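Local coordinates for pectinesterase inhibitor (Actinidia chinensis, PDB 1XG2), which inhibits pectin methylesterase by forming a complex with the enzyme, and may take part in regulating fruit ripening, at residues E8-C19 against D138-L149; N78-A89 against Y104-C115. One frame throughout, in Å; residues are numbered along the deposited sequence. Where two conformers were deposited one is given.

Contact 1: residues E8-C19 against D138-L149; sequences EICPKTRNPSLC and DLCDIVLVISNL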
loop_
_atom_site.group_PDB
_atom_site.type_symbol
_atom_site.label_atom_id
_atom_site.label_comp_id
_atom_site.label_asym_id
_atom_site.label_seq_id
_atom_site.Cartn_x
_atom_site.Cartn_y
_atom_site.Cartn_z
ATOM N N GLU B 8 23.498 -6.548 17.900
ATOM C CA GLU B 8 22.408 -7.230 17.202
ATOM C C GLU B 8 21.581 -6.333 16.303
ATOM O O GLU B 8 20.883 -6.825 15.412
ATOM C CB GLU B 8 21.464 -7.874 18.210
ATOM C CG GLU B 8 22.123 -8.922 19.082
ATOM C CD GLU B 8 21.102 -9.628 19.952
ATOM O OE1 GLU B 8 21.337 -9.748 21.158
ATOM O OE2 GLU B 8 20.060 -10.034 19.407
ATOM N N ILE B 9 21.619 -5.028 16.559
ATOM C CA ILE B 9 20.773 -4.081 15.840
ATOM C C ILE B 9 21.489 -3.512 14.633
ATOM O O ILE B 9 21.061 -3.705 13.503
ATOM C CB ILE B 9 20.316 -2.943 16.780
ATOM C CG1 ILE B 9 19.436 -3.497 17.902
ATOM C CG2 ILE B 9 19.513 -1.908 16.010
ATOM C CD1 ILE B 9 19.258 -2.516 19.066
ATOM N N CYS B 10 22.594 -2.813 14.874
ATOM C CA CYS B 10 23.225 -2.038 13.815
ATOM C C CYS B 10 23.629 -2.849 12.570
ATOM O O CYS B 10 23.346 -2.412 11.463
ATOM C CB CYS B 10 24.373 -1.188 14.377
ATOM S SG CYS B 10 23.661 0.109 15.410
ATOM N N PRO B 11 24.254 -4.013 12.721
ATOM C CA PRO B 11 24.596 -4.846 11.544
ATOM C C PRO B 11 23.419 -5.282 10.653
ATOM O O PRO B 11 23.639 -5.568 9.479
ATOM C CB PRO B 11 25.263 -6.080 12.153
ATOM C CG PRO B 11 25.705 -5.656 13.499
ATOM C CD PRO B 11 24.734 -4.608 13.981
ATOM N N LYS B 12 22.208 -5.327 11.204
ATOM C CA LYS B 12 21.006 -5.690 10.445
ATOM C C LYS B 12 20.348 -4.508 9.734
ATOM O O LYS B 12 19.402 -4.708 8.970
ATOM C CB LYS B 12 19.975 -6.352 11.371
ATOM C CG LYS B 12 20.310 -7.770 11.794
ATOM C CD LYS B 12 19.312 -8.272 12.848
ATOM C CE LYS B 12 19.768 -9.571 13.496
ATOM N NZ LYS B 12 20.844 -9.375 14.517
ATOM N N THR B 13 20.789 -3.280 10.003
ATOM C CA THR B 13 20.213 -2.121 9.340
ATOM C C THR B 13 20.924 -1.856 8.025
ATOM O O THR B 13 22.032 -2.332 7.788
ATOM C CB THR B 13 20.313 -0.816 10.212
ATOM O OG1 THR B 13 21.688 -0.422 10.371
ATOM C CG2 THR B 13 19.797 -1.028 11.625
ATOM N N ARG B 14 20.304 -1.040 7.192
ATOM C CA ARG B 14 20.885 -0.710 5.903
ATOM C C ARG B 14 22.018 0.312 5.998
ATOM O O ARG B 14 22.806 0.449 5.059
ATOM C CB ARG B 14 19.796 -0.255 4.930
ATOM C CG ARG B 14 19.088 0.980 5.334
ATOM C CD ARG B 14 17.680 1.084 4.764
ATOM N NE ARG B 14 17.666 1.776 3.478
ATOM C CZ ARG B 14 17.143 1.298 2.352
ATOM N NH1 ARG B 14 16.630 0.080 2.279
ATOM N NH2 ARG B 14 17.156 2.040 1.269
ATOM N N ASN B 15 22.121 1.016 7.124
ATOM C CA ASN B 15 23.238 1.927 7.361
ATOM C C ASN B 15 23.766 1.725 8.790
ATOM O O ASN B 15 23.409 2.471 9.706
ATOM C CB ASN B 15 22.808 3.386 7.138
ATOM C CG ASN B 15 23.975 4.343 7.124
ATOM O OD1 ASN B 15 25.069 4.012 7.597
ATOM N ND2 ASN B 15 23.752 5.548 6.583
ATOM N N PRO B 16 24.583 0.694 8.992
ATOM C CA PRO B 16 25.153 0.426 10.320
ATOM C C PRO B 16 25.950 1.584 10.917
ATOM O O PRO B 16 25.965 1.739 12.128
ATOM C CB PRO B 16 26.064 -0.793 10.067
ATOM C CG PRO B 16 25.468 -1.456 8.889
ATOM C CD PRO B 16 24.984 -0.332 8.005
ATOM N N SER B 17 26.633 2.371 10.098
ATOM C CA SER B 17 27.407 3.489 10.622
ATOM C C SER B 17 26.486 4.521 11.258
ATOM O O SER B 17 26.765 5.029 12.340
ATOM C CB SER B 17 28.236 4.144 9.522
ATOM O OG SER B 17 29.194 3.221 9.047
ATOM N N LEU B 18 25.384 4.823 10.578
ATOM C CA LEU B 18 24.425 5.796 11.072
ATOM C C LEU B 18 23.721 5.269 12.312
ATOM O O LEU B 18 23.540 5.996 13.280
ATOM C CB LEU B 18 23.401 6.161 10.003
ATOM C CG LEU B 18 22.373 7.194 10.479
ATOM C CD1 LEU B 18 23.029 8.507 10.946
ATOM C CD2 LEU B 18 21.347 7.464 9.368
ATOM N N CYS B 19 23.339 4.002 12.277
ATOM C CA CYS B 19 22.748 3.349 13.431
ATOM C C CYS B 19 23.623 3.504 14.675
ATOM O O CYS B 19 23.135 3.916 15.726
ATOM C CB CYS B 19 22.502 1.867 13.121
ATOM S SG CYS B 19 21.869 0.896 14.509
ATOM N N ASP B 138 16.968 5.174 6.707
ATOM C CA ASP B 138 17.992 4.541 7.548
ATOM C C ASP B 138 17.560 4.523 9.018
ATOM O O ASP B 138 17.758 3.530 9.734
ATOM C CB ASP B 138 19.344 5.252 7.375
ATOM C CG ASP B 138 19.920 5.096 5.974
ATOM O OD1 ASP B 138 20.862 5.848 5.589
ATOM O OD2 ASP B 138 19.497 4.244 5.174
ATOM N N LEU B 139 16.969 5.622 9.473
ATOM C CA LEU B 139 16.553 5.750 10.857
ATOM C C LEU B 139 15.367 4.857 11.166
ATOM O O LEU B 139 15.313 4.247 12.233
ATOM C CB LEU B 139 16.199 7.200 11.184
ATOM C CG LEU B 139 17.420 8.121 11.174
ATOM C CD1 LEU B 139 17.021 9.569 11.442
ATOM C CD2 LEU B 139 18.468 7.627 12.153
ATOM N N CYS B 140 14.423 4.796 10.230
ATOM C CA CYS B 140 13.234 3.955 10.396
ATOM C C CYS B 140 13.632 2.482 10.389
ATOM O O CYS B 140 13.002 1.645 11.045
ATOM C CB CYS B 140 12.217 4.238 9.306
ATOM S SG CYS B 140 11.260 5.760 9.535
ATOM N N ASP B 141 14.691 2.164 9.657
ATOM C CA ASP B 141 15.190 0.798 9.621
ATOM C C ASP B 141 15.721 0.344 10.993
ATOM O O ASP B 141 15.596 -0.825 11.345
ATOM C CB ASP B 141 16.256 0.653 8.552
ATOM C CG ASP B 141 16.430 -0.769 8.107
ATOM O OD1 ASP B 141 15.424 -1.507 7.986
ATOM O OD2 ASP B 141 17.535 -1.232 7.826
ATOM N N ILE B 142 16.283 1.260 11.778
ATOM C CA ILE B 142 16.686 0.927 13.140
ATOM C C ILE B 142 15.447 0.475 13.919
ATOM O O ILE B 142 15.466 -0.518 14.630
ATOM C CB ILE B 142 17.386 2.111 13.865
ATOM C CG1 ILE B 142 18.627 2.587 13.108
ATOM C CG2 ILE B 142 17.857 1.672 15.239
ATOM C CD1 ILE B 142 19.128 3.938 13.566
ATOM N N VAL B 143 14.360 1.215 13.763
ATOM C CA VAL B 143 13.127 0.886 14.449
ATOM C C VAL B 143 12.599 -0.457 13.989
ATOM O O VAL B 143 12.171 -1.257 14.802
ATOM C CB VAL B 143 12.041 1.957 14.221
ATOM C CG1 VAL B 143 10.758 1.571 14.942
ATOM C CG2 VAL B 143 12.531 3.311 14.692
ATOM N N LEU B 144 12.641 -0.708 12.688
ATOM C CA LEU B 144 12.159 -1.976 12.146
ATOM C C LEU B 144 12.961 -3.154 12.706
ATOM O O LEU B 144 12.397 -4.174 13.076
ATOM C CB LEU B 144 12.230 -1.968 10.612
ATOM C CG LEU B 144 11.251 -1.022 9.915
ATOM C CD1 LEU B 144 11.589 -0.845 8.441
ATOM C CD2 LEU B 144 9.815 -1.558 10.049
ATOM N N VAL B 145 14.284 -3.004 12.784
ATOM C CA VAL B 145 15.133 -4.089 13.268
ATOM C C VAL B 145 14.796 -4.392 14.732
ATOM O O VAL B 145 14.657 -5.550 15.136
ATOM C CB VAL B 145 16.623 -3.752 13.095
ATOM C CG1 VAL B 145 17.512 -4.727 13.910
ATOM C CG2 VAL B 145 16.994 -3.808 11.636
ATOM N N ILE B 146 14.620 -3.350 15.521
ATOM C CA ILE B 146 14.312 -3.530 16.921
ATOM C C ILE B 146 12.934 -4.202 17.044
ATOM O O ILE B 146 12.763 -5.122 17.849
ATOM C CB ILE B 146 14.396 -2.178 17.658
ATOM C CG1 ILE B 146 15.855 -1.713 17.757
ATOM C CG2 ILE B 146 13.827 -2.274 19.056
ATOM C CD1 ILE B 146 16.003 -0.309 18.295
ATOM N N SER B 147 11.973 -3.790 16.217
ATOM C CA SER B 147 10.627 -4.398 16.262
ATOM C C SER B 147 10.672 -5.910 15.984
ATOM O O SER B 147 9.826 -6.662 16.495
ATOM C CB SER B 147 9.645 -3.710 15.293
ATOM O OG SER B 147 9.848 -4.124 13.937
ATOM N N ASN B 148 11.632 -6.360 15.178
ATOM C CA ASN B 148 11.752 -7.786 14.880
ATOM C C ASN B 148 12.538 -8.556 15.944
ATOM O O ASN B 148 12.350 -9.751 16.085
ATOM C CB ASN B 148 12.360 -8.032 13.494
ATOM C CG ASN B 148 11.511 -7.449 12.360
ATOM O OD1 ASN B 148 10.287 -7.307 12.490
ATOM N ND2 ASN B 148 12.153 -7.104 11.262
ATOM N N LEU B 149 13.411 -7.877 16.679
ATOM C CA LEU B 149 14.151 -8.501 17.778
ATOM C C LEU B 149 13.301 -8.656 19.050
ATOM O O LEU B 149 13.555 -9.550 19.858
ATOM C CB LEU B 149 15.401 -7.696 18.123
ATOM C CG LEU B 149 16.510 -7.644 17.080
ATOM C CD1 LEU B 149 17.559 -6.637 17.530
ATOM C CD2 LEU B 149 17.120 -9.023 16.863
HETATM O O HOH W 1 18.189 4.402 2.728
HETATM O O HOH W 2 20.241 2.219 9.190
#

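Contact 2: residues N78-A89 against Y104-C115; sequences NYADAIDSLGQA and YASAAFDGAGTC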
loop_
_atom_site.group_PDB
_atom_site.type_symbol
_atom_site.label_atom_id
_atom_site.label_comp_id
_atom_site.label_asym_id
_atom_site.label_seq_id
_atom_site.Cartn_x
_atom_site.Cartn_y
_atom_site.Cartn_z
ATOM N N ASN B 78 3.364 12.867 2.402
ATOM C CA ASN B 78 4.001 11.640 2.858
ATOM C C ASN B 78 4.750 11.809 4.162
ATOM O O ASN B 78 4.671 10.946 5.036
ATOM C CB ASN B 78 4.932 11.091 1.784
ATOM C CG ASN B 78 4.190 10.267 0.758
ATOM O OD1 ASN B 78 3.980 9.060 0.937
ATOM N ND2 ASN B 78 3.796 10.901 -0.326
ATOM N N TYR B 79 5.449 12.933 4.321
ATOM C CA TYR B 79 6.153 13.173 5.567
ATOM C C TYR B 79 5.163 13.421 6.707
ATOM O O TYR B 79 5.420 13.021 7.831
ATOM C CB TYR B 79 7.188 14.303 5.428
ATOM C CG TYR B 79 8.527 13.770 5.001
ATOM C CD1 TYR B 79 8.789 13.472 3.665
ATOM C CD2 TYR B 79 9.515 13.501 5.941
ATOM C CE1 TYR B 79 10.029 12.949 3.269
ATOM C CE2 TYR B 79 10.762 12.998 5.562
ATOM C CZ TYR B 79 11.004 12.719 4.228
ATOM O OH TYR B 79 12.234 12.216 3.861
ATOM N N ALA B 80 4.035 14.057 6.406
ATOM C CA ALA B 80 3.024 14.316 7.413
ATOM C C ALA B 80 2.482 12.986 7.931
ATOM O O ALA B 80 2.338 12.799 9.134
ATOM C CB ALA B 80 1.901 15.205 6.853
ATOM N N ASP B 81 2.226 12.059 7.018
ATOM C CA ASP B 81 1.754 10.730 7.381
ATOM C C ASP B 81 2.834 9.963 8.156
ATOM O O ASP B 81 2.529 9.308 9.153
ATOM C CB ASP B 81 1.325 9.953 6.128
ATOM C CG ASP B 81 0.027 10.486 5.520
ATOM O OD1 ASP B 81 -0.703 11.226 6.221
ATOM O OD2 ASP B 81 -0.337 10.224 4.345
ATOM N N ALA B 82 4.091 10.061 7.712
ATOM C CA ALA B 82 5.210 9.417 8.406
ATOM C C ALA B 82 5.336 9.894 9.851
ATOM O O ALA B 82 5.564 9.085 10.763
ATOM C CB ALA B 82 6.510 9.652 7.659
ATOM N N ILE B 83 5.183 11.206 10.066
ATOM C CA ILE B 83 5.260 11.778 11.413
ATOM C C ILE B 83 4.146 11.203 12.286
ATOM O O ILE B 83 4.384 10.789 13.424
ATOM C CB ILE B 83 5.191 13.329 11.364
ATOM C CG1 ILE B 83 6.505 13.875 10.786
ATOM C CG2 ILE B 83 4.879 13.912 12.760
ATOM C CD1 ILE B 83 6.412 15.286 10.211
ATOM N N ASP B 84 2.944 11.146 11.724
ATOM C CA ASP B 84 1.793 10.589 12.420
ATOM C C ASP B 84 2.012 9.116 12.782
ATOM O O ASP B 84 1.699 8.683 13.895
ATOM C CB ASP B 84 0.527 10.723 11.549
ATOM C CG ASP B 84 -0.140 12.075 11.672
ATOM O OD1 ASP B 84 0.236 12.867 12.578
ATOM O OD2 ASP B 84 -1.049 12.419 10.876
ATOM N N SER B 85 2.559 8.355 11.845
ATOM C CA SER B 85 2.762 6.932 12.036
ATOM C C SER B 85 3.831 6.653 13.078
ATOM O O SER B 85 3.695 5.722 13.865
ATOM C CB SER B 85 3.095 6.224 10.711
ATOM O OG SER B 85 1.932 6.125 9.898
ATOM N N LEU B 86 4.887 7.463 13.101
ATOM C CA LEU B 86 5.924 7.291 14.106
ATOM C C LEU B 86 5.402 7.661 15.502
ATOM O O LEU B 86 5.773 7.037 16.501
ATOM C CB LEU B 86 7.160 8.105 13.745
ATOM C CG LEU B 86 7.973 7.554 12.564
ATOM C CD1 LEU B 86 9.010 8.539 12.106
ATOM C CD2 LEU B 86 8.630 6.207 12.873
ATOM N N GLY B 87 4.531 8.664 15.572
ATOM C CA GLY B 87 3.874 9.020 16.822
ATOM C C GLY B 87 3.122 7.847 17.411
ATOM O O GLY B 87 3.216 7.591 18.611
ATOM N N GLN B 88 2.396 7.118 16.561
ATOM C CA GLN B 88 1.627 5.963 16.989
ATOM C C GLN B 88 2.517 4.775 17.303
ATOM O O GLN B 88 2.197 3.973 18.163
ATOM C CB GLN B 88 0.618 5.563 15.912
ATOM C CG GLN B 88 -0.538 6.544 15.805
ATOM C CD GLN B 88 -1.856 5.848 15.590
ATOM O OE1 GLN B 88 -2.499 6.057 14.559
ATOM N NE2 GLN B 88 -2.271 5.008 16.563
ATOM N N ALA B 89 3.642 4.679 16.598
ATOM C CA ALA B 89 4.637 3.645 16.861
ATOM C C ALA B 89 5.076 3.645 18.325
ATOM O O ALA B 89 5.257 2.588 18.915
ATOM C CB ALA B 89 5.852 3.828 15.944
ATOM N N TYR B 104 3.754 0.316 11.284
ATOM C CA TYR B 104 3.766 1.772 11.298
ATOM C C TYR B 104 5.157 2.322 10.976
ATOM O O TYR B 104 5.258 3.319 10.267
ATOM C CB TYR B 104 3.229 2.341 12.607
ATOM C CG TYR B 104 1.717 2.318 12.665
ATOM C CD1 TYR B 104 1.032 1.106 12.635
ATOM C CD2 TYR B 104 0.966 3.493 12.704
ATOM C CE1 TYR B 104 -0.349 1.059 12.687
ATOM C CE2 TYR B 104 -0.455 3.445 12.759
ATOM C CZ TYR B 104 -1.082 2.213 12.757
ATOM O OH TYR B 104 -2.460 2.106 12.792
ATOM N N ALA B 105 6.211 1.666 11.456
ATOM C CA ALA B 105 7.570 2.048 11.055
ATOM C C ALA B 105 7.817 1.787 9.573
ATOM O O ALA B 105 8.516 2.566 8.920
ATOM C CB ALA B 105 8.636 1.359 11.922
ATOM N N SER B 106 7.225 0.720 9.030
ATOM C CA SER B 106 7.319 0.431 7.605
ATOM C C SER B 106 6.633 1.517 6.784
ATOM O O SER B 106 7.148 1.930 5.738
ATOM C CB SER B 106 6.698 -0.932 7.264
ATOM O OG SER B 106 7.469 -1.998 7.768
ATOM N N ALA B 107 5.487 2.001 7.270
ATOM C CA ALA B 107 4.750 3.057 6.580
ATOM C C ALA B 107 5.531 4.368 6.592
ATOM O O ALA B 107 5.574 5.086 5.585
ATOM C CB ALA B 107 3.355 3.267 7.210
ATOM N N ALA B 108 6.158 4.672 7.721
ATOM C CA ALA B 108 6.973 5.879 7.858
ATOM C C ALA B 108 8.150 5.846 6.891
ATOM O O ALA B 108 8.373 6.795 6.157
ATOM C CB ALA B 108 7.482 6.014 9.281
ATOM N N PHE B 109 8.886 4.743 6.904
ATOM C CA PHE B 109 9.956 4.479 5.939
ATOM C C PHE B 109 9.512 4.796 4.525
ATOM O O PHE B 109 10.225 5.436 3.768
ATOM C CB PHE B 109 10.369 2.999 6.060
ATOM C CG PHE B 109 11.472 2.579 5.134
ATOM C CD1 PHE B 109 12.728 2.293 5.630
ATOM C CD2 PHE B 109 11.249 2.438 3.772
ATOM C CE1 PHE B 109 13.755 1.901 4.779
ATOM C CE2 PHE B 109 12.265 2.038 2.918
ATOM C CZ PHE B 109 13.518 1.770 3.424
ATOM N N ASP B 110 8.327 4.325 4.167
ATOM C CA ASP B 110 7.795 4.473 2.816
ATOM C C ASP B 110 7.325 5.888 2.469
ATOM O O ASP B 110 7.094 6.189 1.303
ATOM C CB ASP B 110 6.621 3.516 2.618
ATOM C CG ASP B 110 7.061 2.078 2.419
ATOM O OD1 ASP B 110 8.271 1.811 2.191
ATOM O OD2 ASP B 110 6.240 1.145 2.434
ATOM N N GLY B 111 7.117 6.738 3.459
ATOM C CA GLY B 111 6.884 8.147 3.186
ATOM C C GLY B 111 8.073 8.767 2.460
ATOM O O GLY B 111 7.914 9.486 1.469
ATOM N N ALA B 112 9.274 8.473 2.949
ATOM C CA ALA B 112 10.500 8.977 2.326
ATOM C C ALA B 112 10.694 8.344 0.946
ATOM O O ALA B 112 11.091 9.010 -0.009
ATOM C CB ALA B 112 11.692 8.681 3.216
ATOM N N GLY B 113 10.392 7.057 0.839
ATOM C CA GLY B 113 10.532 6.336 -0.411
ATOM C C GLY B 113 9.553 6.792 -1.471
ATOM O O GLY B 113 9.862 6.781 -2.667
ATOM N N THR B 114 8.369 7.197 -1.036
ATOM C CA THR B 114 7.356 7.702 -1.951
ATOM C C THR B 114 7.760 9.086 -2.466
ATOM O O THR B 114 7.530 9.412 -3.620
ATOM C CB THR B 114 6.007 7.766 -1.247
ATOM O OG1 THR B 114 5.615 6.438 -0.841
ATOM C CG2 THR B 114 4.922 8.222 -2.201
ATOM N N CYS B 115 8.371 9.891 -1.599
ATOM C CA CYS B 115 8.958 11.158 -2.038
ATOM C C CYS B 115 9.979 10.871 -3.134
ATOM O O CYS B 115 9.907 11.454 -4.219
ATOM C CB CYS B 115 9.592 11.889 -0.865
ATOM S SG CYS B 115 10.280 13.496 -1.319
#

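Contact 1: residues E8-C19 against D138-L149
Asp-141 OD2 accepts a hydrogen bond from Arg-14 N at 2.8 Å, met nearly along the C-O axis though the N-H is bent to 139°. An aspartate suits this place, since its short side chain, with CG anti to the backbone N (chi1 -158°), brings a carboxylate oxygen to the amide of Arg-14, which lies in the loop between the 3-10 segment and the next helix. One turn earlier, Asp-138 serves two side chains. Its OD1 accepts from Asn-15 ND2 at 3.1 Å, in the plane of the amide but well above that of the carboxylate, and the bond is nearly straight at 168°. Its OD2 lies at the edge of the Arg-14 guanidinium, 3.5 Å from NE, a salt bridge reinforced by a water that accepts from NE and donates to OD2. A second water accepts from Asn-15 N and donates to Asp-138 O. Asn-15 is also an N-cap: its OD1 takes the amide of Leu-18, so both ends of its carboxamide are used. Thr-13 OG1 turns back to Cys-10 O (2.8 Å), which leaves the methyl CG2 to lie on Val-145. Lys-12 NZ returns to Glu-8 O.

Toward Leu-149 the contact becomes apolar. Ile-9 is a knob in a hole made by Ile-142, Val-145, Ile-146 and Leu-149, its CD1 3.7 Å from Ile-146 CG1, and the branched shape fills the hole on several sides. The Cys-10–Cys-19 disulfide ties the turn together, and Cys-19 SG rests 3.9 Å from Ile-142 CG1. This is the disulfide-braced N-terminal helical hairpin of the PMEI family, laid here against the last helix of the four-helix bundle.

Contact 2: residues N78-A89 against Y104-C115
Helices 78-89 and 104-115 run antiparallel, their N-to-C directions 164° apart and their axes approaching to 8.0 Å. Such closeness calls for small residues: the CA atoms of Ala-82 and Ala-108 are 4.0 Å apart, and those of Asn-78 and Gly-111 4.5 Å. Gly-111 is needed because a CB there would run into Asn-78 O and crowd Ala-82. No hydrogen bond joins the two segments; the contact rests on the packing of small and apolar groups.

Asn-78 lies over the glycine, its CB 3.4 Å from Gly-111 O. With CG anti to the carbonyl carbon (chi1 -83°), the carboxamide crosses Thr-114 at about a right angle, OD1 coming to 3.2 Å from Thr-114 CB, while ND2 donates to Thr-74 O within its own helix. Replaced by alanine, this position would probably leave Thr-114 CB and CG2 without the flat amide beside them and Thr-74 O without that donor. Thr-114 OG1 hydrogen-bonds back to Asp-110 O and also with His-137 of the pectinesterase chain.

Further along, Ala-108 CB sits 3.7 Å from Leu-86 CG, with both leucine methyls beside it, a small residue making room for a branched one. Tyr-79 extends toward helix 104-115, its OH 3.6 Å from Ala-112 CB, and its hydroxyl hydrogen-bonds with Asp-133 of helix 127-149. At the other end Tyr-104 presents its ring edge to Ser-85 O. Its CE2 lies 3.8 Å from Gln-88 OE1, the amide and ring planes 66° apart, while its hydroxyl hydrogen-bonds with Asp-118 of the pectinesterase chain, a long side chain suited to spanning from bundle to enzyme. Cys-115 is disulfide-bonded to Cys-75, linking the same two helices covalently. Close antiparallel neighbours of this kind, consecutive in sequence, are characteristic of an up-and-down four-helix bundle.

Overall arrangement
Contact 1 lays the N-terminal hairpin on helix 127-149, whereas contact 2 joins two neighbouring helices within the bundle; their centres are 16 Å apart. They meet where helix 98-118 packs on helix 127-149: Leu-144 CD2 of contact 1 lies 3.3 Å from Ser-106 OG of contact 2, and Val-143 CG1 is 3.7 Å from Ala-105 CB. Contact 1 contains the Cys-10–Cys-19 disulfide, and contact 2 contains Cys-115, whose partner Cys-75 lies just before residues 78-89. Both also border the bound pectinesterase. Residues 104-115 give it Tyr-104, Asp-110 and Thr-114 as hydrogen-bonding partners, and from 138-149 Asn-148 hydrogen-bonds with Asn-190 of the enzyme chain.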